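Exo-poly-alpha-D-galacturonosidase (Thermotoga maritima, PDB 3JUR) probably hydrolyses polygalacturonan, the backbone of pectin, releasing galacturonic acid units from chain ends as a family 28 glycoside hydrolase. Local coordinates at residues 299-304 against 336-341; 144-149 against 234-239; 103-108 against 186-191; 137-142 against 149-154. All blocks are in the same frame, centred on the assembly; numbering follows the deposited sequence.

Interaction 1. Residues 299-304 against 336-341; sequences LVIGSE and GYMENI
Ile301 and Met338 meet in the buried interior of the beta-helix, where strand 299-301 and strand 337-341 face each other from different walls. The axes of these short strands come no closer than 10.1 Å, so side chains alone span the interval. Ile301 touches with both of its branches. Its CG2 lies anti to the backbone N and rests on the Met338 sulfur, with CG2 to SD at 3.4 Å. The other branch, CG1-CD1, leans beside that backbone N and brings CD1 to 4.2 Å from CG2 of Ile341. Met338 comes in alongside, the two chains sliding past each other in opposite directions. Its CG packs on Ile301 CG2 at 3.7 Å, and SD also lies 3.7 Å from Ile301 CB, so the thioether runs along the base of the isoleucine instead of ending at its tip. The Met338 chain is extended at chi2 (-180°) and bends at chi3 (-75°), which lets the sulfur lie beside the branch point while CE turns off the line of the chain. Farther along, Leu299 CD2 makes a looser approach to Ile341 CG2 at 4.5 Å. Val309 and Leu328 also touch Ile301, while Val373 touches Met338, so the contact belongs to a longer apolar interior. Just past Ile301 the chain turns through Gly302 and a cis peptide before Ser303. Every touching group here is an aliphatic carbon or the thioether sulfur, which implies cohesion by dispersion and burial of apolar surface.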
# COMPACT_ATOMS: atom_id res chain seq x y z
N LEU D 299 -8.11 -6.85 -26.16
CA LEU D 299 -9.08 -6.00 -26.84
C LEU D 299 -8.35 -4.84 -27.49
O LEU D 299 -7.72 -4.03 -26.79
CB LEU D 299 -10.16 -5.47 -25.90
CG LEU D 299 -11.23 -4.72 -26.72
CD1 LEU D 299 -12.29 -5.69 -27.32
CD2 LEU D 299 -11.87 -3.60 -25.96
N VAL D 300 -8.45 -4.75 -28.81
CA VAL D 300 -7.68 -3.78 -29.57
C VAL D 300 -8.59 -2.90 -30.43
O VAL D 300 -9.58 -3.39 -31.00
CB VAL D 300 -6.60 -4.49 -30.44
CG1 VAL D 300 -5.67 -3.48 -31.12
CG2 VAL D 300 -5.78 -5.43 -29.58
N ILE D 301 -8.30 -1.61 -30.47
CA ILE D 301 -8.97 -0.70 -31.41
C ILE D 301 -7.91 -0.14 -32.36
O ILE D 301 -6.86 0.34 -31.91
CB ILE D 301 -9.74 0.47 -30.70
CG1 ILE D 301 -10.49 0.03 -29.42
CG2 ILE D 301 -10.69 1.16 -31.69
CD1 ILE D 301 -11.65 -0.92 -29.63
N GLY D 302 -8.17 -0.21 -33.67
CA GLY D 302 -7.26 0.32 -34.68
C GLY D 302 -6.29 -0.71 -35.25
O GLY D 302 -6.41 -1.90 -34.96
N SER D 303 -5.30 -0.27 -36.03
CA SER D 303 -5.03 1.15 -36.31
C SER D 303 -5.91 1.70 -37.43
O SER D 303 -5.98 2.91 -37.64
CB SER D 303 -3.57 1.33 -36.71
OG SER D 303 -3.35 0.86 -38.03
N GLU D 304 -6.57 0.80 -38.15
CA GLU D 304 -7.45 1.21 -39.23
C GLU D 304 -8.80 1.59 -38.63
O GLU D 304 -9.73 0.79 -38.62
CB GLU D 304 -7.60 0.09 -40.27
CG GLU D 304 -6.26 -0.40 -40.86
CD GLU D 304 -5.72 -1.64 -40.17
OE1 GLU D 304 -5.94 -1.83 -38.95
OE2 GLU D 304 -5.05 -2.45 -40.85
N GLY D 336 -10.52 10.23 -38.24
CA GLY D 336 -11.53 9.44 -37.54
C GLY D 336 -11.49 9.64 -36.04
O GLY D 336 -10.98 10.65 -35.54
N TYR D 337 -12.03 8.66 -35.31
CA TYR D 337 -12.12 8.73 -33.85
C TYR D 337 -12.12 7.35 -33.21
O TYR D 337 -12.44 6.34 -33.85
CB TYR D 337 -13.36 9.53 -33.41
CG TYR D 337 -14.67 8.98 -33.94
CD1 TYR D 337 -15.34 7.95 -33.27
CD2 TYR D 337 -15.24 9.48 -35.12
CE1 TYR D 337 -16.54 7.43 -33.75
CE2 TYR D 337 -16.44 8.97 -35.61
CZ TYR D 337 -17.08 7.94 -34.91
OH TYR D 337 -18.27 7.42 -35.37
N MET D 338 -11.74 7.31 -31.93
CA MET D 338 -11.99 6.18 -31.04
C MET D 338 -12.54 6.80 -29.78
O MET D 338 -11.88 7.66 -29.17
CB MET D 338 -10.71 5.38 -30.76
CG MET D 338 -10.07 4.78 -32.01
SD MET D 338 -8.57 3.83 -31.69
CE MET D 338 -7.40 5.14 -31.38
N GLU D 339 -13.75 6.41 -29.40
CA GLU D 339 -14.41 7.02 -28.24
C GLU D 339 -15.51 6.14 -27.65
O GLU D 339 -16.10 5.32 -28.36
CB GLU D 339 -14.97 8.41 -28.58
CG GLU D 339 -16.06 8.43 -29.62
CD GLU D 339 -16.62 9.83 -29.85
OE1 GLU D 339 -15.86 10.82 -29.65
OE2 GLU D 339 -17.80 9.95 -30.22
N ASN D 340 -15.79 6.34 -26.37
CA ASN D 340 -16.76 5.53 -25.64
C ASN D 340 -16.39 4.05 -25.71
O ASN D 340 -17.17 3.22 -26.21
CB ASN D 340 -18.19 5.79 -26.13
CG ASN D 340 -18.93 6.81 -25.29
OD1 ASN D 340 -18.37 7.39 -24.35
ND2 ASN D 340 -20.20 7.02 -25.60
N ILE D 341 -15.18 3.74 -25.25
CA ILE D 341 -14.69 2.38 -25.19
C ILE D 341 -14.70 1.98 -23.71
O ILE D 341 -14.11 2.68 -22.87
CB ILE D 341 -13.25 2.24 -25.79
CG1 ILE D 341 -13.12 2.96 -27.14
CG2 ILE D 341 -12.84 0.75 -25.91
CD1 ILE D 341 -14.03 2.42 -28.27

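Interaction 2. Residues 144-149 against 234-239; sequences PWKGKK and TGPNND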
# COMPACT_ATOMS: atom_id res chain seq x y z
N PRO D 144 4.97 -16.95 -46.07
CA PRO D 144 6.14 -16.31 -46.66
C PRO D 144 5.84 -14.95 -47.33
O PRO D 144 6.75 -14.12 -47.43
CB PRO D 144 6.60 -17.32 -47.71
CG PRO D 144 6.20 -18.63 -47.14
CD PRO D 144 4.91 -18.39 -46.41
N TRP D 145 4.60 -14.73 -47.74
CA TRP D 145 4.22 -13.48 -48.40
C TRP D 145 4.37 -12.24 -47.51
O TRP D 145 4.50 -11.13 -48.01
CB TRP D 145 2.80 -13.57 -48.97
CG TRP D 145 2.69 -14.49 -50.17
CD1 TRP D 145 3.64 -15.35 -50.65
CD2 TRP D 145 1.54 -14.65 -51.02
NE1 TRP D 145 3.16 -16.02 -51.75
CE2 TRP D 145 1.87 -15.62 -52.00
CE3 TRP D 145 0.26 -14.07 -51.04
CZ2 TRP D 145 0.98 -16.01 -53.00
CZ3 TRP D 145 -0.63 -14.47 -52.04
CH2 TRP D 145 -0.26 -15.43 -53.00
N LYS D 146 4.37 -12.45 -46.19
CA LYS D 146 4.57 -11.37 -45.22
C LYS D 146 5.94 -10.70 -45.34
O LYS D 146 6.06 -9.48 -45.19
CB LYS D 146 4.33 -11.88 -43.78
CG LYS D 146 4.68 -10.88 -42.66
CD LYS D 146 3.84 -9.60 -42.73
CE LYS D 146 4.37 -8.54 -41.78
NZ LYS D 146 3.68 -7.23 -41.97
N GLY D 147 6.97 -11.50 -45.60
CA GLY D 147 8.33 -10.99 -45.77
C GLY D 147 9.24 -11.21 -44.57
O GLY D 147 10.34 -10.65 -44.52
N LYS D 148 8.78 -12.03 -43.62
CA LYS D 148 9.55 -12.35 -42.42
C LYS D 148 10.19 -13.74 -42.51
O LYS D 148 9.52 -14.71 -42.85
CB LYS D 148 8.65 -12.29 -41.18
CG LYS D 148 8.47 -10.90 -40.61
CD LYS D 148 7.59 -10.96 -39.37
CE LYS D 148 7.68 -9.69 -38.56
NZ LYS D 148 6.70 -9.74 -37.44
N LYS D 149 11.48 -13.82 -42.16
CA LYS D 149 12.26 -15.06 -42.27
C LYS D 149 11.79 -16.18 -41.34
O LYS D 149 11.74 -17.34 -41.73
CB LYS D 149 13.76 -14.80 -42.07
CG LYS D 149 14.37 -13.83 -43.07
CD LYS D 149 15.88 -14.00 -43.16
CE LYS D 149 16.51 -12.83 -43.91
NZ LYS D 149 17.99 -12.97 -44.06
N THR D 234 -1.10 -18.90 -34.89
CA THR D 234 -0.10 -17.95 -34.37
C THR D 234 0.88 -17.40 -35.41
O THR D 234 1.97 -16.94 -35.07
CB THR D 234 0.66 -18.55 -33.17
OG1 THR D 234 1.24 -19.80 -33.55
CG2 THR D 234 -0.29 -18.76 -31.98
N GLY D 235 0.47 -17.43 -36.68
CA GLY D 235 1.28 -16.88 -37.77
C GLY D 235 1.24 -15.36 -37.88
O GLY D 235 0.63 -14.69 -37.04
N PRO D 236 1.91 -14.80 -38.90
CA PRO D 236 2.00 -13.34 -39.03
C PRO D 236 0.65 -12.75 -39.41
O PRO D 236 -0.00 -13.22 -40.35
CB PRO D 236 3.02 -13.15 -40.16
CG PRO D 236 2.92 -14.39 -40.97
CD PRO D 236 2.60 -15.50 -40.01
N ASN D 237 0.22 -11.75 -38.64
CA ASN D 237 -1.07 -11.09 -38.87
C ASN D 237 -2.26 -12.05 -38.68
O ASN D 237 -3.31 -11.87 -39.30
CB ASN D 237 -1.11 -10.41 -40.25
CG ASN D 237 0.08 -9.50 -40.48
OD1 ASN D 237 0.86 -9.70 -41.41
ND2 ASN D 237 0.23 -8.50 -39.61
N ASN D 238 -2.08 -13.05 -37.82
CA ASN D 238 -3.16 -13.96 -37.46
C ASN D 238 -4.08 -13.34 -36.39
O ASN D 238 -4.13 -13.81 -35.26
CB ASN D 238 -2.62 -15.32 -36.99
CG ASN D 238 -2.35 -16.28 -38.15
OD1 ASN D 238 -1.95 -17.43 -37.93
ND2 ASN D 238 -2.56 -15.83 -39.38
N ASP D 239 -4.79 -12.27 -36.77
CA ASP D 239 -5.81 -11.67 -35.91
C ASP D 239 -6.95 -12.67 -35.74
O ASP D 239 -7.29 -13.39 -36.68
CB ASP D 239 -6.39 -10.40 -36.55
CG ASP D 239 -5.35 -9.29 -36.76
OD1 ASP D 239 -4.13 -9.53 -36.65
OD2 ASP D 239 -5.78 -8.15 -37.04
O HOH W 1 0.80 -7.18 -42.79
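Lys146 runs its aliphatic chain alongside Pro236 and then across Asn237. The side chains of Lys146 and Pro236 slide past each other in opposite directions, Lys146 CG lying 3.8 Å from Pro236 CB. Chi1 of 173° swings CG away from the lysine's own N, and a bend at chi2 (61°) then turns the chain past the Asn237 side chain at about a right angle, Lys146 CD lying 3.3 Å from Asn237 OD1. Lys146 NZ does not bond OD1 directly. A water takes a hydrogen bond from NZ at 3.0 Å and gives one to Asn237 OD1 at 2.9 Å. The same OD1 accepts from Arg189 NH2, and Arg189 NH1 bonds Pro236 O, so one guanidinium holds this corner from a second direction. Behind it is a type II turn from Gly235 to Asn238, which places Pro236 and Asn237 at its tip. Asn238 OD1 takes the Gly235 N-H at 2.7 Å, from well above its carbonyl plane, and also bonds Ser233 OG, while ND2 bonds Ser211 O. The Asn237-Asn238-Asp239 run resembles the Asn-Thr-Asp signature of family 28 hydrolases, and Asp239 lies close to Asp242 and touches Asp260. In the fold, 144-149 starts with the end of a short 3-10 segment in the long loop between strand 132-134 and helix 161-173, and it comes down on the loop that joins strand 224-233 to strand 249-252.

Interaction 3. Residues 103-108 against 186-191; sequences TRFEGI and HYLRPS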
# COMPACT_ATOMS: atom_id res chain seq x y z
N THR D 103 -13.02 -7.46 -51.75
CA THR D 103 -12.49 -7.79 -50.44
C THR D 103 -11.73 -6.59 -49.85
O THR D 103 -11.90 -5.45 -50.31
CB THR D 103 -11.64 -9.11 -50.46
OG1 THR D 103 -11.37 -9.56 -49.13
CG2 THR D 103 -10.33 -8.95 -51.24
N ARG D 104 -10.91 -6.84 -48.85
CA ARG D 104 -10.22 -5.76 -48.16
C ARG D 104 -8.86 -6.24 -47.68
O ARG D 104 -8.72 -7.40 -47.27
CB ARG D 104 -11.09 -5.27 -46.99
CG ARG D 104 -11.07 -3.77 -46.80
CD ARG D 104 -11.93 -3.31 -45.64
NE ARG D 104 -13.17 -2.70 -46.10
CZ ARG D 104 -13.80 -1.71 -45.48
NH1 ARG D 104 -13.30 -1.19 -44.36
NH2 ARG D 104 -14.93 -1.24 -45.98
N PHE D 105 -7.85 -5.39 -47.76
CA PHE D 105 -6.54 -5.71 -47.18
C PHE D 105 -6.06 -4.59 -46.27
O PHE D 105 -5.84 -3.46 -46.72
CB PHE D 105 -5.49 -6.01 -48.26
CG PHE D 105 -4.21 -6.61 -47.72
CD1 PHE D 105 -4.04 -7.99 -47.67
CD2 PHE D 105 -3.18 -5.79 -47.26
CE1 PHE D 105 -2.86 -8.54 -47.18
CE2 PHE D 105 -2.00 -6.33 -46.76
CZ PHE D 105 -1.84 -7.72 -46.73
N GLU D 106 -5.90 -4.91 -44.99
CA GLU D 106 -5.50 -3.95 -43.95
C GLU D 106 -6.19 -2.58 -44.09
O GLU D 106 -5.53 -1.53 -44.11
CB GLU D 106 -3.96 -3.84 -43.87
CG GLU D 106 -3.31 -5.14 -43.37
CD GLU D 106 -1.80 -5.05 -43.20
OE1 GLU D 106 -1.13 -4.38 -44.02
OE2 GLU D 106 -1.28 -5.67 -42.26
N GLY D 107 -7.51 -2.63 -44.20
CA GLY D 107 -8.35 -1.44 -44.19
C GLY D 107 -8.61 -0.75 -45.52
O GLY D 107 -9.29 0.28 -45.56
N ILE D 108 -8.08 -1.30 -46.61
CA ILE D 108 -8.33 -0.72 -47.94
C ILE D 108 -9.00 -1.74 -48.87
O ILE D 108 -8.52 -2.88 -49.01
CB ILE D 108 -7.03 -0.14 -48.60
CG1 ILE D 108 -6.43 0.97 -47.73
CG2 ILE D 108 -7.32 0.40 -50.01
CD1 ILE D 108 -4.98 1.31 -48.05
N HIS D 186 0.55 -10.99 -57.64
CA HIS D 186 0.64 -10.11 -56.48
C HIS D 186 0.58 -10.91 -55.19
O HIS D 186 0.14 -12.07 -55.20
CB HIS D 186 -0.44 -9.02 -56.53
CG HIS D 186 -0.36 -8.18 -57.77
ND1 HIS D 186 0.38 -7.02 -57.83
CD2 HIS D 186 -0.88 -8.37 -59.00
CE1 HIS D 186 0.29 -6.51 -59.04
NE2 HIS D 186 -0.47 -7.31 -59.78
N TYR D 187 1.02 -10.31 -54.09
CA TYR D 187 1.32 -11.07 -52.88
C TYR D 187 0.58 -10.59 -51.63
O TYR D 187 1.16 -10.47 -50.55
CB TYR D 187 2.84 -11.16 -52.69
CG TYR D 187 3.52 -11.82 -53.87
CD1 TYR D 187 3.74 -13.19 -53.91
CD2 TYR D 187 3.93 -11.06 -54.98
CE1 TYR D 187 4.35 -13.80 -55.01
CE2 TYR D 187 4.53 -11.65 -56.08
CZ TYR D 187 4.74 -13.02 -56.08
OH TYR D 187 5.35 -13.61 -57.16
N LEU D 188 -0.72 -10.33 -51.80
CA LEU D 188 -1.59 -9.95 -50.70
C LEU D 188 -2.48 -11.14 -50.30
O LEU D 188 -3.38 -11.53 -51.06
CB LEU D 188 -2.45 -8.74 -51.09
CG LEU D 188 -1.72 -7.49 -51.61
CD1 LEU D 188 -2.72 -6.48 -52.15
CD2 LEU D 188 -0.84 -6.87 -50.53
N ARG D 189 -2.20 -11.70 -49.13
CA ARG D 189 -2.98 -12.82 -48.57
C ARG D 189 -4.45 -12.46 -48.36
O ARG D 189 -4.78 -11.31 -48.10
CB ARG D 189 -2.40 -13.27 -47.23
CG ARG D 189 -1.05 -13.97 -47.30
CD ARG D 189 -0.42 -13.97 -45.92
NE ARG D 189 -0.02 -12.63 -45.50
CZ ARG D 189 0.09 -12.22 -44.23
NH1 ARG D 189 -0.20 -13.05 -43.23
NH2 ARG D 189 0.48 -10.99 -43.97
N PRO D 190 -5.35 -13.46 -48.48
CA PRO D 190 -6.77 -13.23 -48.21
C PRO D 190 -7.11 -13.48 -46.73
O PRO D 190 -6.35 -14.16 -46.04
CB PRO D 190 -7.45 -14.27 -49.09
CG PRO D 190 -6.48 -15.41 -49.11
CD PRO D 190 -5.11 -14.80 -49.05
N SER D 191 -8.22 -12.92 -46.26
CA SER D 191 -8.78 -13.27 -44.95
C SER D 191 -9.24 -14.74 -44.96
O SER D 191 -9.41 -15.33 -46.04
CB SER D 191 -9.97 -12.37 -44.60
OG SER D 191 -9.56 -11.03 -44.36
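Phe105 reaches over from a tight hairpin to set its ring against Leu188, which covers one face, with Arg189 O at its edge. From CB, chi1 of -169° sets CG opposite the backbone N and sends the ring toward 186-191. CD1 is the first ring atom to touch: it lies 3.4 Å from Arg189 O and 3.8 Å from Leu188 CB. Its neighbour CE1 stays near the same carbonyl, 3.5 Å from Arg189 O, and comes within 3.8 Å of Arg189 N. That oxygen sits at the ring edge, in its plane, where the aromatic C-H groups present their slightly positive rim. Farther round the ring, Phe105 CE2 and CZ each lie 4.0 Å from Leu188 CD2. This methyl stands over the ring centre, 4.0 Å from the centroid and 11° off the normal, a well-centred CH-pi contact. Thus one face is met by a methyl and one edge by a carbonyl. The Arg189 guanidinium itself goes to the Pro236-Asn237 turn, with NH1 also bonding Pro212 O and NH2 Gln160 OE1. The Phe105 backbone opens a type I' turn that ends at Ile108, with Phe105 N to Ile108 O at 2.9 Å and Ile108 N to Phe105 O at 3.1 Å. This turn links the antiparallel strands 103-105 and 108-112. Leu110 of the second strand touches both Phe105 and Leu188, and helix 161-173 supplies Val164 against Phe105 and Asp163 against Leu188, so the contact fills the junction of hairpin, helix and the loop leading into strand 193-196.

Interaction 4. Residues 137-142 against 149-154; sequences ADNEHW and KDFGWK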
# COMPACT_ATOMS: atom_id res chain seq x y z
N ALA D 137 -2.28 -22.81 -43.84
CA ALA D 137 -1.14 -21.89 -43.87
C ALA D 137 -0.03 -22.38 -42.95
O ALA D 137 -0.28 -22.92 -41.87
CB ALA D 137 -1.57 -20.49 -43.49
N ASP D 138 1.21 -22.20 -43.40
CA ASP D 138 2.39 -22.55 -42.63
C ASP D 138 3.58 -21.80 -43.24
O ASP D 138 3.38 -20.88 -44.04
CB ASP D 138 2.62 -24.07 -42.60
CG ASP D 138 2.68 -24.69 -43.99
OD1 ASP D 138 2.93 -23.96 -44.97
OD2 ASP D 138 2.48 -25.92 -44.11
N ASN D 139 4.80 -22.18 -42.88
CA ASN D 139 6.01 -21.53 -43.39
C ASN D 139 6.26 -21.76 -44.88
O ASN D 139 7.15 -21.13 -45.47
CB ASN D 139 7.23 -21.94 -42.58
CG ASN D 139 7.21 -21.41 -41.16
OD1 ASN D 139 6.33 -20.62 -40.78
ND2 ASN D 139 8.17 -21.83 -40.36
N GLU D 140 5.49 -22.66 -45.49
CA GLU D 140 5.61 -22.94 -46.92
C GLU D 140 4.41 -22.41 -47.71
O GLU D 140 4.45 -22.35 -48.94
CB GLU D 140 5.77 -24.45 -47.18
CG GLU D 140 6.29 -25.26 -45.98
CD GLU D 140 7.79 -25.18 -45.80
OE1 GLU D 140 8.52 -25.53 -46.75
OE2 GLU D 140 8.23 -24.78 -44.70
N HIS D 141 3.35 -22.02 -47.00
CA HIS D 141 2.09 -21.61 -47.64
C HIS D 141 1.48 -20.34 -47.05
O HIS D 141 1.25 -20.25 -45.83
CB HIS D 141 1.08 -22.77 -47.61
CG HIS D 141 1.61 -24.04 -48.22
ND1 HIS D 141 2.26 -25.00 -47.47
CD2 HIS D 141 1.60 -24.49 -49.50
CE1 HIS D 141 2.61 -26.00 -48.27
NE2 HIS D 141 2.23 -25.71 -49.50
N TRP D 142 1.24 -19.36 -47.93
CA TRP D 142 0.72 -18.03 -47.56
C TRP D 142 1.66 -17.15 -46.71
O TRP D 142 1.90 -15.99 -47.06
CB TRP D 142 -0.65 -18.12 -46.87
CG TRP D 142 -1.74 -18.78 -47.68
CD1 TRP D 142 -2.35 -19.96 -47.39
CD2 TRP D 142 -2.36 -18.29 -48.88
NE1 TRP D 142 -3.31 -20.25 -48.34
CE2 TRP D 142 -3.33 -19.23 -49.26
CE3 TRP D 142 -2.17 -17.14 -49.67
CZ2 TRP D 142 -4.13 -19.07 -50.40
CZ3 TRP D 142 -2.96 -16.98 -50.80
CH2 TRP D 142 -3.93 -17.94 -51.16
N LYS D 149 11.48 -13.82 -42.16
CA LYS D 149 12.26 -15.06 -42.27
C LYS D 149 11.79 -16.18 -41.34
O LYS D 149 11.74 -17.34 -41.73
CB LYS D 149 13.76 -14.80 -42.07
CG LYS D 149 14.37 -13.83 -43.07
CD LYS D 149 15.88 -14.00 -43.16
CE LYS D 149 16.51 -12.83 -43.91
NZ LYS D 149 17.99 -12.97 -44.06
N ASP D 150 11.47 -15.82 -40.10
CA ASP D 150 10.95 -16.81 -39.14
C ASP D 150 9.59 -17.38 -39.55
O ASP D 150 9.14 -18.39 -38.99
CB ASP D 150 10.89 -16.23 -37.71
CG ASP D 150 10.73 -14.72 -37.71
OD1 ASP D 150 11.71 -14.03 -38.09
OD2 ASP D 150 9.65 -14.22 -37.31
N PHE D 151 8.95 -16.77 -40.55
CA PHE D 151 7.70 -17.28 -41.11
C PHE D 151 7.81 -17.73 -42.57
O PHE D 151 6.84 -17.68 -43.34
CB PHE D 151 6.56 -16.27 -40.90
CG PHE D 151 6.16 -16.09 -39.45
CD1 PHE D 151 5.59 -17.15 -38.74
CD2 PHE D 151 6.37 -14.88 -38.80
CE1 PHE D 151 5.23 -17.00 -37.41
CE2 PHE D 151 6.01 -14.72 -37.46
CZ PHE D 151 5.43 -15.78 -36.77
N GLY D 152 9.01 -18.17 -42.95
CA GLY D 152 9.20 -18.86 -44.23
C GLY D 152 9.71 -18.05 -45.40
O GLY D 152 10.10 -18.63 -46.41
N TRP D 153 9.70 -16.72 -45.28
CA TRP D 153 10.22 -15.86 -46.35
C TRP D 153 11.71 -16.07 -46.54
O TRP D 153 12.47 -16.13 -45.57
CB TRP D 153 9.95 -14.37 -46.09
CG TRP D 153 10.36 -13.48 -47.26
CD1 TRP D 153 9.67 -13.30 -48.42
CD2 TRP D 153 11.55 -12.67 -47.37
NE1 TRP D 153 10.35 -12.43 -49.25
CE2 TRP D 153 11.50 -12.03 -48.63
CE3 TRP D 153 12.64 -12.43 -46.52
CZ2 TRP D 153 12.51 -11.16 -49.06
CZ3 TRP D 153 13.64 -11.56 -46.96
CH2 TRP D 153 13.57 -10.94 -48.22
N LYS D 154 12.11 -16.18 -47.80
CA LYS D 154 13.51 -16.39 -48.16
C LYS D 154 14.07 -15.20 -48.93
O LYS D 154 13.34 -14.51 -49.65
CB LYS D 154 13.66 -17.67 -48.98
CG LYS D 154 13.01 -18.88 -48.34
CD LYS D 154 13.78 -20.16 -48.62
CE LYS D 154 13.32 -21.28 -47.70
NZ LYS D 154 13.32 -20.85 -46.27
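Asn139 and Phe151 are the flat groups that meet here, in the long loop between strand 132-134 and helix 161-173, where Asn139 is the middle residue of an Asx turn made by Asp138. The amide oxygen lies at the edge of the Phe151 ring, near its plane, with OD1 4.1 Å from CD1; neither ring face is met by 137-142, while Pro236 touches the Phe151 side chain from elsewhere. The closer approach of OD1 is to the backbone, 3.6 Å from Phe151 CA, and ND2 turns toward Asp150 O without bonding it. Asn139 CG stands beside its own backbone N (chi1 -68°), which lays the amide along the 150-152 backbone. A second flat pair braces the turn: the His141 ring has the Asp138 carboxylate at its edge, in plane. His141 ND1 bonds Asp138 OD1 at 2.8 Å, on the syn side of the carboxylate and fairly straight at 150°. The Glu140 N-H reaches Asp138 OD1 at 2.9 Å from above the carboxylate plane, which closes the Asx turn, so OD1 accepts from both Glu140 N and His141 ND1. Backbone bonds between Asp138 and His141 run both ways. Opposite, Gly152 N returns to Lys149 O at 3.1 Å, and the glycine backs directly onto the turn, its CA only 4.2 Å from Asn139 CA. There a Gly152 CA-H points at Asn139 O, with a CA to O distance of 3.3 Å and an angle of 147° at the hydrogen.

In the fold
From the N terminus, 103-108 comes first and waits for 186-191, so interaction 3 brackets a long excursion that contains helix 161-173. Within that excursion interaction 4 opens and closes, folding 137-142 against 149-154 after a short loop. Interaction 2 starts in that loop and shares Lys149 with interaction 4, but its partner, 234-239, follows 186-191; it therefore crosses both. Interactions 2 and 3 meet through Arg189, and Trp142 packs on Arg189 and Pro190 to join interactions 3 and 4. Interaction 1 follows in series, within the beta-helix, and touches interaction 3 where Glu304 packs on Glu106 and Gly107. Together they tie the loops and hairpin to the coils.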